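Local structure of hydratase ChsH1 (Mycobacterium tuberculosis, 4W78) at residues 58-63 with 113-118. The protein hydrates the steroid enoyl-CoA 3-oxo-4,17-pregnadiene-20-carboxyl-CoA in a complex with ChsH2, a step in breaking down the cholesterol side chain. Residues are numbered along the deposited sequence; the frame is centred on the assembly and turned at random.
Sequences PGIVAP and LLPGEQ
A62 N donates a nearly straight 2.8 Å hydrogen bond to L113 O, joining two loops of this hotdog-fold, MaoC-like hydratase. Residues 58-63 lie between helices 49-54 and 67-70. Residues 113-118 link strand 99-109 to strand 119-134. The donor sits 20° out of the carbonyl plane of L113. V61 CA makes a CA-H...O contact with the same oxygen. A water completes the pairing: it donates to A62 O and accepts from L113 N. Both backbone groups of A62 are thus tied to L113, one directly and one through water.

Next to this polar link, CD2 of L114 is the main apolar point of contact. It touches V61 CG1 at 3.8 Å and P58 CD at 4.0 Å, with the P58 ring running across the leucine at about a right angle. The L114 side chain starts out away from residues 58-63. Its CG stands anti to the carbonyl carbon (chi1 -58°), and CD2 then reaches back. P115 CD lies 3.2 Å from I60 O.

Further out, V27 bonds through its backbone to G116 and E117 and touches the A62 side chain, while D49 OD1 accepts from I60 N. P63 packs on Q60 of the ChsH2 chain, so this region adjoins the subunit interface. L114 to E117 form a type II turn, with G116 at its third position. The E117 side chain runs back to the start of the turn and is salt-bridged to R111. Its OE1 accepts L114 N at 2.9 Å on the anti side, 24° out of the carboxylate plane.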
loop_
_atom_site.group_PDB
_atom_site.type_symbol
_atom_site.label_atom_id
_atom_site.label_comp_id
_atom_site.label_asym_id
_atom_site.label_seq_id
_atom_site.Cartn_x
_atom_site.Cartn_y
_atom_site.Cartn_z
ATOM N N PRO A 58 -1.686 -13.220 24.224
ATOM C CA PRO A 58 -1.708 -12.183 25.268
ATOM C C PRO A 58 -2.537 -10.969 24.865
ATOM O O PRO A 58 -2.863 -10.133 25.711
ATOM C CB PRO A 58 -0.231 -11.784 25.398
ATOM C CG PRO A 58 0.532 -12.909 24.789
ATOM C CD PRO A 58 -0.331 -13.424 23.690
ATOM N N GLY A 59 -2.875 -10.892 23.584
ATOM C CA GLY A 59 -3.637 -9.790 23.018
ATOM C C GLY A 59 -3.611 -9.999 21.523
ATOM O O GLY A 59 -3.214 -11.077 21.076
ATOM N N ILE A 60 -4.030 -8.995 20.752
ATOM C CA ILE A 60 -3.998 -9.092 19.294
ATOM C C ILE A 60 -2.618 -9.551 18.844
ATOM O O ILE A 60 -1.608 -9.099 19.379
ATOM C CB ILE A 60 -4.325 -7.733 18.629
ATOM C CG1 ILE A 60 -5.833 -7.464 18.699
ATOM C CG2 ILE A 60 -3.858 -7.705 17.171
ATOM C CD1 ILE A 60 -6.215 -6.023 18.372
ATOM N N VAL A 61 -2.574 -10.473 17.886
ATOM C CA VAL A 61 -1.304 -10.922 17.341
ATOM C C VAL A 61 -1.225 -10.608 15.850
ATOM O O VAL A 61 -2.249 -10.427 15.183
ATOM C CB VAL A 61 -1.086 -12.438 17.564
ATOM C CG1 VAL A 61 -0.743 -12.723 19.017
ATOM C CG2 VAL A 61 -2.320 -13.235 17.134
ATOM N N ALA A 62 -0.005 -10.521 15.326
ATOM C CA ALA A 62 0.184 -10.355 13.894
ATOM C C ALA A 62 -0.025 -11.682 13.160
ATOM O O ALA A 62 0.336 -12.734 13.665
ATOM C CB ALA A 62 1.602 -9.826 13.618
ATOM N N PRO A 63 -0.566 -11.630 11.940
ATOM C CA PRO A 63 -0.589 -12.857 11.130
ATOM C C PRO A 63 0.832 -13.380 10.920
ATOM O O PRO A 63 1.719 -12.605 10.582
ATOM C CB PRO A 63 -1.175 -12.389 9.790
ATOM C CG PRO A 63 -1.890 -11.103 10.092
ATOM C CD PRO A 63 -1.170 -10.474 11.254
ATOM N N LEU A 113 3.794 -12.893 16.856
ATOM C CA LEU A 113 4.304 -11.591 17.298
ATOM C C LEU A 113 3.200 -10.645 17.753
ATOM O O LEU A 113 2.063 -10.704 17.273
ATOM C CB LEU A 113 5.094 -10.930 16.171
ATOM C CG LEU A 113 6.193 -11.795 15.569
ATOM C CD1 LEU A 113 6.860 -11.015 14.447
ATOM C CD2 LEU A 113 7.203 -12.225 16.641
ATOM N N LEU A 114 3.550 -9.748 18.668
ATOM C CA LEU A 114 2.616 -8.760 19.191
ATOM C C LEU A 114 2.922 -7.363 18.656
ATOM O O LEU A 114 4.086 -7.014 18.468
ATOM C CB LEU A 114 2.717 -8.725 20.717
ATOM C CG LEU A 114 2.454 -10.043 21.443
ATOM C CD1 LEU A 114 2.956 -9.950 22.885
ATOM C CD2 LEU A 114 0.959 -10.337 21.424
ATOM N N PRO A 115 1.879 -6.554 18.395
ATOM C CA PRO A 115 2.120 -5.140 18.103
ATOM C C PRO A 115 3.080 -4.509 19.117
ATOM O O PRO A 115 2.963 -4.764 20.323
ATOM C CB PRO A 115 0.724 -4.524 18.205
ATOM C CG PRO A 115 -0.184 -5.643 17.752
ATOM C CD PRO A 115 0.449 -6.908 18.295
ATOM N N GLY A 116 4.037 -3.736 18.613
ATOM C CA GLY A 116 5.047 -3.102 19.443
ATOM C C GLY A 116 6.386 -3.812 19.386
ATOM O O GLY A 116 7.428 -3.204 19.640
ATOM N N GLU A 117 6.376 -5.097 19.035
ATOM C CA GLU A 117 7.627 -5.834 18.914
ATOM C C GLU A 117 8.381 -5.423 17.663
ATOM O O GLU A 117 7.777 -5.240 16.609
ATOM C CB GLU A 117 7.387 -7.338 18.932
ATOM C CG GLU A 117 6.801 -7.809 20.251
ATOM C CD GLU A 117 6.927 -9.301 20.446
ATOM O OE1 GLU A 117 6.224 -10.060 19.746
ATOM O OE2 GLU A 117 7.740 -9.706 21.303
ATOM N N GLN A 118 9.689 -5.256 17.808
ATOM C CA GLN A 118 10.578 -4.815 16.735
ATOM C C GLN A 118 11.370 -5.999 16.175
ATOM O O GLN A 118 12.182 -6.596 16.877
ATOM C CB GLN A 118 11.555 -3.768 17.283
ATOM C CG GLN A 118 12.702 -3.406 16.350
ATOM C CD GLN A 118 12.242 -2.573 15.165
ATOM O OE1 GLN A 118 11.732 -1.459 15.336
ATOM N NE2 GLN A 118 12.424 -3.102 13.958
HETATM O O HOH W 1 3.010 -13.454 14.229
#